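Local coordinates for protein octaprenyl-diphosphate synthase (Bacteroides thetaiotaomicron, PDB 3RMG) that probably acts as a magnesium-dependent prenyltransferase that lengthens isoprenoid diphosphate chains, at residues S7-P12 with V55-R60; F210-D215 with E285-T290; K297-L302 with T316-V321. All coordinates share one frame; numbering follows the deposited sequence.

The three contacts follow one another along a mostly helical chain without strands. Contact 1 joins helix 5-10 and the residues after it to helix 50-62; contact 2 pairs helices 193-217 and 283-302; contact 3 pairs helix 283-302, which it shares with contact 2, and helix 309-323. Contacts 1 and 3 lie about 13 Å apart between centres and touch, with Ile9 CD1 3.6 Å from Tyr317 CA. Contacts 2 and 3, about 15 Å apart between centres, also touch, Phe210 CA lying 4.0 Å from Val321 CG1. Contacts 1 and 2 are about 25 Å apart between centres and do not meet, so helix 309-323 bridges the N-terminal packing and the helix carrying Asp214 and Asp215.

Contact 1: S7-P12 with V55-R60; sequences SLIKTP and VLLVAR
Leu57 begins the contact on helix 50-62, where the N-terminal helix 5-10 lies against the all-helical isoprenoid synthase fold. Its CD2 rests 3.6 Å from Ile9 O, so a methyl packs against a backbone carbonyl. With CG beside the backbone N and anti to the carbonyl carbon (chi1 -66°), the isobutyl end is carried closer to the N-terminal segment than its CB is. The other methyl makes a looser apolar contact, Leu57 CD1 to Ile9 CG2 at 4.5 Å. Ile9 turns its longer branch away from Leu57, to Thr316 and Tyr317 of helix 309-323, while Leu57 also touches Ala313, so that helix borders both partners.

Nearly one helical turn later, Arg60 supplies the polar half of the contact. Its chain bends at chi2 and again at chi3, which folds the guanidinium round to the carbonyl of Pro12, just before helix 14-23. Glu16 OE1 forms a long, weak ion pair with Arg60 NH1. The stronger link is one hydrogen bond, from Arg60 NH1 to Pro12 O at 2.7 Å: short but bent, with an N-H...O angle of 135° and the oxygen 28° out of the guanidinium plane.

Contact 2: F210-D215 with E285-T290; sequences FQIKDD and EYACRT
Ile212 overlaps Ala287 and Thr290 with separate branches. Its CG2 lies 4.3 Å from Ala287 CB and 4.0 Å from Ala287 O, while Ile212 CD1 reaches Thr290 CG2 at 3.9 Å. Helices 193-217 and 283-302 come close here, 7.1 Å between Ile212 CA and Ala287 CA, consistent with the small alanine side chain. The side chains of Ile212 and Thr290 cross at about a right angle, and both also touch Phe167 of helix 163-172, which borders the pair; Pro241 of helix 240-249 packs on Ala287.

Thr290 divides its branches by polarity. Its methyl is anti to the backbone N and meets the isoleucine, whereas its hydroxyl, beside that N (chi1 -63°), turns back along its own helix to bond Tyr286 O at 3.0 Å. That carbonyl also accepts Thr290 N, the two donors coming from opposite faces of its plane.

On helix 193-217, Gln211 NE2 donates to Asp215 OD1 at 3.0 Å, meeting the carboxylate from above its plane, and Tyr166 OH bonds Asp215 OD2. Asp214 and Asp215 begin the second aspartate-rich motif, which binds magnesium-diphosphate in relatives.

Across the interface itself, then, the chemistry is van der Waals contact alone: the threonine hydroxyl is spent within its own helix, leaving a methyl for the neighbour, and Asp215 is held by bonds made away from this seam.

Contact 3: K297-L302 with T316-V321; sequences KAFDLL and TYLDYV
Segments 297-302 and 316-321 run antiparallel, their axes 178° apart in direction and 11.3 Å apart at closest approach, with Ala298 CA and Leu318 CA the nearest pair at 8.5 Å. Consecutive helices joined by a short connection and lying side by side in opposite directions form an antiparallel helical hairpin, here made by helices 283-302 and 309-323 at the C-terminal end of the all-helical fold.

Leu318 fills the middle of the seam. Its CG is anti to the backbone N (chi1 -172°), extending the side chain across to helix 283-302, where CD2 comes to 3.3 Å from Ala298 CB. This is tighter than ordinary carbon-carbon contact, and at the resolution of the structure its exact value is best treated with caution. The same Leu318 CD2 lies 4.0 Å from Phe299 CE2, and Leu318 CB is equally near that ring carbon, so the leucine methyl lies in the corner between the alanine methyl and the phenylalanine ring. The ring and the leucine meet at a slant.

On the far side of helix 309-323, Tyr317 packs on Ile53 and Leu54 and its OH bonds Met50 O, joining the hairpin to helix 50-62. Thr316 touches Leu8 and Ile9 of helix 5-10.

Toward the more exposed margin, Asp319 approaches the tip of the ring, next to the carbon that Leu318 touches. With its CG beside the backbone N, the carboxylate swings nearer to helix 283-302 and its plane stands 66° from that of the ring. The strongest partner of this acid is Lys295, whose NZ forms a salt bridge with Asp319 OD2; Lys295 precedes Phe299 by one helical turn, so the bridge ties the two helices together beside the ring. The same oxygen, Asp319 OD2, sits 3.6 Å from Phe299 CZ.

Contact 1: S7-P12 with V55-R60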
loop_
_atom_site.group_PDB
_atom_site.type_symbol
_atom_site.label_atom_id
_atom_site.label_comp_id
_atom_site.label_asym_id
_atom_site.label_seq_id
_atom_site.Cartn_x
_atom_site.Cartn_y
_atom_site.Cartn_z
ATOM N N SER A 7 -21.977 7.061 -27.555
ATOM C CA SER A 7 -23.274 7.375 -26.963
ATOM C C SER A 7 -23.980 6.108 -26.450
ATOM O O SER A 7 -24.453 6.078 -25.317
ATOM C CB SER A 7 -24.166 8.138 -27.955
ATOM O OG SER A 7 -25.421 8.456 -27.359
ATOM N N LEU A 8 -24.036 5.064 -27.277
ATOM C CA LEU A 8 -24.640 3.798 -26.863
ATOM C C LEU A 8 -24.005 3.268 -25.581
ATOM O O LEU A 8 -24.668 2.596 -24.787
ATOM C CB LEU A 8 -24.520 2.752 -27.957
ATOM C CG LEU A 8 -25.260 3.036 -29.255
ATOM C CD1 LEU A 8 -24.951 1.937 -30.293
ATOM C CD2 LEU A 8 -26.742 3.116 -28.978
ATOM N N ILE A 9 -22.726 3.586 -25.384
ATOM C CA ILE A 9 -21.979 3.128 -24.224
ATOM C C ILE A 9 -22.170 3.974 -22.955
ATOM O O ILE A 9 -22.389 3.429 -21.874
ATOM C CB ILE A 9 -20.474 3.068 -24.526
ATOM C CG1 ILE A 9 -20.158 1.978 -25.552
ATOM C CG2 ILE A 9 -19.683 2.846 -23.238
ATOM C CD1 ILE A 9 -18.712 2.081 -26.091
ATOM N N LYS A 10 -22.077 5.296 -23.085
ATOM C CA LYS A 10 -22.038 6.181 -21.916
ATOM C C LYS A 10 -23.379 6.793 -21.565
ATOM O O LYS A 10 -23.700 6.963 -20.389
ATOM C CB LYS A 10 -21.052 7.339 -22.139
ATOM C CG LYS A 10 -19.678 6.950 -22.658
ATOM C CD LYS A 10 -18.631 8.001 -22.271
ATOM C CE LYS A 10 -17.307 7.771 -23.007
ATOM N NZ LYS A 10 -16.169 8.532 -22.406
ATOM N N THR A 11 -24.160 7.148 -22.578
ATOM C CA THR A 11 -25.415 7.849 -22.323
ATOM C C THR A 11 -26.219 7.218 -21.182
ATOM O O THR A 11 -26.652 7.917 -20.273
ATOM C CB THR A 11 -26.297 7.957 -23.590
ATOM O OG1 THR A 11 -25.568 8.616 -24.642
ATOM C CG2 THR A 11 -27.550 8.758 -23.266
ATOM N N PRO A 12 -26.394 5.881 -21.214
ATOM C CA PRO A 12 -27.235 5.192 -20.229
ATOM C C PRO A 12 -26.671 5.283 -18.822
ATOM O O PRO A 12 -27.386 5.008 -17.850
ATOM C CB PRO A 12 -27.239 3.733 -20.709
ATOM C CG PRO A 12 -26.722 3.774 -22.129
ATOM C CD PRO A 12 -25.774 4.943 -22.164
ATOM N N VAL A 55 -17.668 -1.043 -14.555
ATOM C CA VAL A 55 -18.303 -1.225 -13.259
ATOM C C VAL A 55 -19.756 -0.757 -13.320
ATOM O O VAL A 55 -20.658 -1.446 -12.850
ATOM C CB VAL A 55 -17.576 -0.432 -12.148
ATOM C CG1 VAL A 55 -18.365 -0.531 -10.831
ATOM C CG2 VAL A 55 -16.127 -0.927 -11.977
ATOM N N LEU A 56 -19.971 0.418 -13.912
ATOM C CA LEU A 56 -21.300 0.998 -14.001
ATOM C C LEU A 56 -22.212 0.160 -14.883
ATOM O O LEU A 56 -23.338 -0.164 -14.476
ATOM C CB LEU A 56 -21.241 2.457 -14.482
ATOM C CG LEU A 56 -20.332 3.332 -13.608
ATOM C CD1 LEU A 56 -20.228 4.736 -14.129
ATOM C CD2 LEU A 56 -20.816 3.336 -12.167
ATOM N N LEU A 57 -21.748 -0.206 -16.079
ATOM C CA LEU A 57 -22.607 -1.007 -16.962
ATOM C C LEU A 57 -23.012 -2.335 -16.317
ATOM O O LEU A 57 -24.191 -2.701 -16.348
ATOM C CB LEU A 57 -21.988 -1.227 -18.346
ATOM C CG LEU A 57 -21.799 -0.011 -19.264
ATOM C CD1 LEU A 57 -20.992 -0.372 -20.457
ATOM C CD2 LEU A 57 -23.123 0.598 -19.701
ATOM N N VAL A 58 -22.056 -3.058 -15.728
ATOM C CA VAL A 58 -22.370 -4.370 -15.114
ATOM C C VAL A 58 -23.409 -4.236 -14.005
ATOM O O VAL A 58 -24.313 -5.053 -13.893
ATOM C CB VAL A 58 -21.095 -5.083 -14.549
ATOM C CG1 VAL A 58 -21.470 -6.244 -13.592
ATOM C CG2 VAL A 58 -20.265 -5.594 -15.665
ATOM N N ALA A 59 -23.273 -3.212 -13.173
ATOM C CA ALA A 59 -24.230 -3.013 -12.083
ATOM C C ALA A 59 -25.620 -2.761 -12.650
ATOM O O ALA A 59 -26.627 -3.285 -12.141
ATOM C CB ALA A 59 -23.795 -1.863 -11.163
ATOM N N ARG A 60 -25.668 -1.983 -13.727
ATOM C CA ARG A 60 -26.937 -1.659 -14.371
ATOM C C ARG A 60 -27.581 -2.881 -15.037
ATOM O O ARG A 60 -28.783 -2.878 -15.314
ATOM C CB ARG A 60 -26.784 -0.487 -15.347
ATOM C CG ARG A 60 -26.659 0.885 -14.643
ATOM C CD ARG A 60 -27.976 1.366 -14.019
ATOM N NE ARG A 60 -29.011 1.495 -15.039
ATOM C CZ ARG A 60 -29.122 2.543 -15.854
ATOM N NH1 ARG A 60 -28.274 3.564 -15.754
ATOM N NH2 ARG A 60 -30.085 2.574 -16.769
#

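Contact 2: F210-D215 with E285-T290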
loop_
_atom_site.group_PDB
_atom_site.type_symbol
_atom_site.label_atom_id
_atom_site.label_comp_id
_atom_site.label_asym_id
_atom_site.label_seq_id
_atom_site.Cartn_x
_atom_site.Cartn_y
_atom_site.Cartn_z
ATOM N N PHE A 210 -8.563 -6.854 -23.866
ATOM C CA PHE A 210 -7.930 -5.572 -23.666
ATOM C C PHE A 210 -6.408 -5.712 -23.628
ATOM O O PHE A 210 -5.694 -4.986 -24.325
ATOM C CB PHE A 210 -8.446 -4.960 -22.368
ATOM C CG PHE A 210 -8.075 -3.520 -22.182
ATOM C CD1 PHE A 210 -8.895 -2.510 -22.671
ATOM C CD2 PHE A 210 -6.905 -3.171 -21.515
ATOM C CE1 PHE A 210 -8.553 -1.176 -22.499
ATOM C CE2 PHE A 210 -6.556 -1.834 -21.337
ATOM C CZ PHE A 210 -7.382 -0.837 -21.833
ATOM N N GLN A 211 -5.915 -6.652 -22.822
ATOM C CA GLN A 211 -4.471 -6.830 -22.646
ATOM C C GLN A 211 -3.765 -7.270 -23.926
ATOM O O GLN A 211 -2.698 -6.768 -24.248
ATOM C CB GLN A 211 -4.173 -7.844 -21.546
ATOM C CG GLN A 211 -2.698 -7.897 -21.208
ATOM C CD GLN A 211 -2.149 -6.509 -20.944
ATOM O OE1 GLN A 211 -2.578 -5.829 -20.008
ATOM N NE2 GLN A 211 -1.209 -6.074 -21.774
ATOM N N ILE A 212 -4.362 -8.217 -24.641
ATOM C CA ILE A 212 -3.820 -8.688 -25.902
ATOM C C ILE A 212 -3.813 -7.559 -26.933
ATOM O O ILE A 212 -2.838 -7.392 -27.671
ATOM C CB ILE A 212 -4.620 -9.876 -26.442
ATOM C CG1 ILE A 212 -4.368 -11.124 -25.590
ATOM C CG2 ILE A 212 -4.234 -10.171 -27.861
ATOM C CD1 ILE A 212 -5.304 -12.307 -25.960
ATOM N N LYS A 213 -4.894 -6.782 -26.979
ATOM C CA LYS A 213 -4.934 -5.593 -27.828
ATOM C C LYS A 213 -3.727 -4.694 -27.585
ATOM O O LYS A 213 -3.061 -4.274 -28.524
ATOM C CB LYS A 213 -6.215 -4.794 -27.592
ATOM C CG LYS A 213 -7.340 -5.128 -28.549
ATOM C CD LYS A 213 -7.223 -4.341 -29.853
ATOM C CE LYS A 213 -6.202 -4.963 -30.793
ATOM N NZ LYS A 213 -6.291 -4.398 -32.173
ATOM N N ASP A 214 -3.461 -4.390 -26.322
ATOM C CA ASP A 214 -2.328 -3.561 -25.957
ATOM C C ASP A 214 -0.990 -4.158 -26.370
ATOM O O ASP A 214 -0.094 -3.429 -26.779
ATOM C CB ASP A 214 -2.310 -3.311 -24.451
ATOM C CG ASP A 214 -2.793 -1.930 -24.089
ATOM O OD1 ASP A 214 -3.144 -1.163 -25.013
ATOM O OD2 ASP A 214 -2.809 -1.608 -22.883
ATOM N N ASP A 215 -0.844 -5.471 -26.227
ATOM C CA ASP A 215 0.408 -6.136 -26.575
ATOM C C ASP A 215 0.699 -5.998 -28.072
ATOM O O ASP A 215 1.848 -5.856 -28.480
ATOM C CB ASP A 215 0.363 -7.614 -26.181
ATOM C CG ASP A 215 0.436 -7.824 -24.683
ATOM O OD1 ASP A 215 0.655 -6.840 -23.941
ATOM O OD2 ASP A 215 0.278 -8.981 -24.243
ATOM N N GLU A 285 -1.995 -11.525 -37.039
ATOM C CA GLU A 285 -3.242 -12.147 -37.470
ATOM C C GLU A 285 -3.718 -13.160 -36.438
ATOM O O GLU A 285 -4.918 -13.341 -36.237
ATOM C CB GLU A 285 -3.072 -12.829 -38.833
ATOM C CG GLU A 285 -2.675 -11.886 -39.969
ATOM C CD GLU A 285 -1.260 -11.335 -39.818
ATOM O OE1 GLU A 285 -0.349 -12.105 -39.437
ATOM O OE2 GLU A 285 -1.057 -10.132 -40.086
ATOM N N TYR A 286 -2.774 -13.815 -35.780
ATOM C CA TYR A 286 -3.111 -14.841 -34.808
ATOM C C TYR A 286 -3.540 -14.267 -33.458
ATOM O O TYR A 286 -4.411 -14.821 -32.785
ATOM C CB TYR A 286 -1.933 -15.774 -34.604
ATOM C CG TYR A 286 -2.121 -16.732 -33.451
ATOM C CD1 TYR A 286 -2.957 -17.845 -33.567
ATOM C CD2 TYR A 286 -1.466 -16.523 -32.241
ATOM C CE1 TYR A 286 -3.126 -18.731 -32.501
ATOM C CE2 TYR A 286 -1.626 -17.400 -31.175
ATOM C CZ TYR A 286 -2.453 -18.498 -31.312
ATOM O OH TYR A 286 -2.592 -19.364 -30.251
ATOM N N ALA A 287 -2.907 -13.168 -33.060
ATOM C CA ALA A 287 -3.252 -12.499 -31.826
ATOM C C ALA A 287 -4.664 -11.934 -31.980
ATOM O O ALA A 287 -5.500 -12.083 -31.085
ATOM C CB ALA A 287 -2.251 -11.403 -31.523
ATOM N N CYS A 288 -4.920 -11.311 -33.132
ATOM C CA CYS A 288 -6.259 -10.865 -33.520
ATOM C C CYS A 288 -7.307 -11.991 -33.569
ATOM O O CYS A 288 -8.463 -11.782 -33.196
ATOM C CB CYS A 288 -6.219 -10.123 -34.860
ATOM S SG CYS A 288 -5.726 -8.390 -34.725
ATOM N N ARG A 289 -6.919 -13.177 -34.032
ATOM C CA ARG A 289 -7.850 -14.305 -34.035
ATOM C C ARG A 289 -8.190 -14.757 -32.606
ATOM O O ARG A 289 -9.308 -15.154 -32.320
ATOM C CB ARG A 289 -7.311 -15.472 -34.865
ATOM C CG ARG A 289 -7.947 -15.587 -36.242
ATOM C CD ARG A 289 -6.955 -16.034 -37.299
ATOM N NE ARG A 289 -6.140 -17.172 -36.870
ATOM C CZ ARG A 289 -4.890 -17.377 -37.280
ATOM N NH1 ARG A 289 -4.318 -16.515 -38.110
ATOM N NH2 ARG A 289 -4.205 -18.433 -36.850
ATOM N N THR A 290 -7.213 -14.686 -31.717
ATOM C CA THR A 290 -7.411 -15.060 -30.332
ATOM C C THR A 290 -8.362 -14.077 -29.623
ATOM O O THR A 290 -9.307 -14.487 -28.928
ATOM C CB THR A 290 -6.059 -15.137 -29.621
ATOM O OG1 THR A 290 -5.281 -16.171 -30.236
ATOM C CG2 THR A 290 -6.223 -15.444 -28.138
#

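Contact 3: K297-L302 with T316-V321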
loop_
_atom_site.group_PDB
_atom_site.type_symbol
_atom_site.label_atom_id
_atom_site.label_comp_id
_atom_site.label_asym_id
_atom_site.label_seq_id
_atom_site.Cartn_x
_atom_site.Cartn_y
_atom_site.Cartn_z
ATOM N N LYS A 297 -16.525 -15.555 -26.705
ATOM C CA LYS A 297 -16.828 -16.146 -25.409
ATOM C C LYS A 297 -17.628 -15.156 -24.566
ATOM O O LYS A 297 -18.582 -15.531 -23.873
ATOM C CB LYS A 297 -15.546 -16.554 -24.692
ATOM C CG LYS A 297 -14.899 -17.845 -25.224
ATOM C CD LYS A 297 -13.692 -18.191 -24.362
ATOM C CE LYS A 297 -12.596 -18.895 -25.157
ATOM N NZ LYS A 297 -12.912 -20.327 -25.380
ATOM N N ALA A 298 -17.250 -13.883 -24.656
ATOM C CA ALA A 298 -17.917 -12.836 -23.907
ATOM C C ALA A 298 -19.337 -12.607 -24.403
ATOM O O ALA A 298 -20.256 -12.505 -23.593
ATOM C CB ALA A 298 -17.112 -11.538 -23.959
ATOM N N PHE A 299 -19.512 -12.522 -25.725
ATOM C CA PHE A 299 -20.830 -12.331 -26.326
ATOM C C PHE A 299 -21.758 -13.497 -25.994
ATOM O O PHE A 299 -22.918 -13.308 -25.629
ATOM C CB PHE A 299 -20.710 -12.177 -27.852
ATOM C CG PHE A 299 -20.366 -10.775 -28.294
ATOM C CD1 PHE A 299 -20.565 -10.374 -29.599
ATOM C CD2 PHE A 299 -19.870 -9.855 -27.391
ATOM C CE1 PHE A 299 -20.256 -9.084 -30.002
ATOM C CE2 PHE A 299 -19.565 -8.565 -27.785
ATOM C CZ PHE A 299 -19.756 -8.182 -29.096
ATOM N N ASP A 300 -21.230 -14.706 -26.121
ATOM C CA ASP A 300 -21.972 -15.888 -25.770
ATOM C C ASP A 300 -22.404 -15.838 -24.305
ATOM O O ASP A 300 -23.493 -16.285 -23.968
ATOM C CB ASP A 300 -21.141 -17.138 -26.060
ATOM C CG ASP A 300 -21.107 -17.480 -27.535
ATOM O OD1 ASP A 300 -20.347 -18.396 -27.901
ATOM O OD2 ASP A 300 -21.831 -16.827 -28.330
ATOM N N LEU A 301 -21.565 -15.273 -23.440
ATOM C CA LEU A 301 -21.935 -15.147 -22.033
ATOM C C LEU A 301 -23.111 -14.199 -21.887
ATOM O O LEU A 301 -24.065 -14.502 -21.169
ATOM C CB LEU A 301 -20.783 -14.608 -21.183
ATOM C CG LEU A 301 -20.026 -15.429 -20.137
ATOM C CD1 LEU A 301 -19.306 -14.439 -19.254
ATOM C CD2 LEU A 301 -20.901 -16.341 -19.277
ATOM N N LEU A 302 -23.016 -13.043 -22.544
ATOM C CA LEU A 302 -24.086 -12.029 -22.521
ATOM C C LEU A 302 -25.429 -12.502 -23.102
ATOM O O LEU A 302 -26.478 -11.952 -22.757
ATOM C CB LEU A 302 -23.648 -10.757 -23.263
ATOM C CG LEU A 302 -22.636 -9.877 -22.522
ATOM C CD1 LEU A 302 -22.074 -8.818 -23.428
ATOM C CD2 LEU A 302 -23.300 -9.252 -21.321
ATOM N N THR A 316 -21.305 -2.919 -27.398
ATOM C CA THR A 316 -20.598 -1.821 -28.060
ATOM C C THR A 316 -19.268 -1.517 -27.359
ATOM O O THR A 316 -18.257 -1.284 -27.997
ATOM C CB THR A 316 -21.447 -0.525 -28.104
ATOM O OG1 THR A 316 -22.759 -0.823 -28.589
ATOM C CG2 THR A 316 -20.810 0.509 -29.019
ATOM N N TYR A 317 -19.275 -1.496 -26.038
ATOM C CA TYR A 317 -18.034 -1.373 -25.282
ATOM C C TYR A 317 -17.012 -2.415 -25.764
ATOM O O TYR A 317 -15.863 -2.100 -26.048
ATOM C CB TYR A 317 -18.355 -1.611 -23.817
ATOM C CG TYR A 317 -17.206 -1.520 -22.843
ATOM C CD1 TYR A 317 -16.947 -0.336 -22.153
ATOM C CD2 TYR A 317 -16.420 -2.631 -22.562
ATOM C CE1 TYR A 317 -15.915 -0.255 -21.229
ATOM C CE2 TYR A 317 -15.382 -2.561 -21.643
ATOM C CZ TYR A 317 -15.139 -1.376 -20.979
ATOM O OH TYR A 317 -14.118 -1.311 -20.064
ATOM N N LEU A 318 -17.437 -3.666 -25.869
ATOM C CA LEU A 318 -16.503 -4.724 -26.187
ATOM C C LEU A 318 -16.045 -4.630 -27.644
ATOM O O LEU A 318 -14.883 -4.893 -27.942
ATOM C CB LEU A 318 -17.082 -6.102 -25.819
ATOM C CG LEU A 318 -16.132 -7.305 -25.922
ATOM C CD1 LEU A 318 -14.719 -6.946 -25.481
ATOM C CD2 LEU A 318 -16.640 -8.481 -25.112
ATOM N N ASP A 319 -16.935 -4.208 -28.542
ATOM C CA ASP A 319 -16.544 -3.961 -29.933
ATOM C C ASP A 319 -15.511 -2.846 -30.026
ATOM O O ASP A 319 -14.597 -2.899 -30.842
ATOM C CB ASP A 319 -17.748 -3.593 -30.787
ATOM C CG ASP A 319 -18.548 -4.802 -31.222
ATOM O OD1 ASP A 319 -19.747 -4.640 -31.525
ATOM O OD2 ASP A 319 -17.982 -5.914 -31.270
ATOM N N TYR A 320 -15.668 -1.834 -29.182
ATOM C CA TYR A 320 -14.814 -0.658 -29.208
ATOM C C TYR A 320 -13.429 -0.990 -28.650
ATOM O O TYR A 320 -12.414 -0.512 -29.159
ATOM C CB TYR A 320 -15.468 0.452 -28.397
ATOM C CG TYR A 320 -14.934 1.835 -28.656
ATOM C CD1 TYR A 320 -15.541 2.670 -29.592
ATOM C CD2 TYR A 320 -13.841 2.326 -27.940
ATOM C CE1 TYR A 320 -15.066 3.952 -29.823
ATOM C CE2 TYR A 320 -13.359 3.603 -28.162
ATOM C CZ TYR A 320 -13.973 4.414 -29.105
ATOM O OH TYR A 320 -13.497 5.687 -29.332
ATOM N N VAL A 321 -13.389 -1.807 -27.603
ATOM C CA VAL A 321 -12.126 -2.344 -27.113
ATOM C C VAL A 321 -11.392 -3.059 -28.256
ATOM O O VAL A 321 -10.359 -2.589 -28.738
ATOM C CB VAL A 321 -12.353 -3.305 -25.932
ATOM C CG1 VAL A 321 -11.108 -4.139 -25.654
ATOM C CG2 VAL A 321 -12.766 -2.526 -24.701
#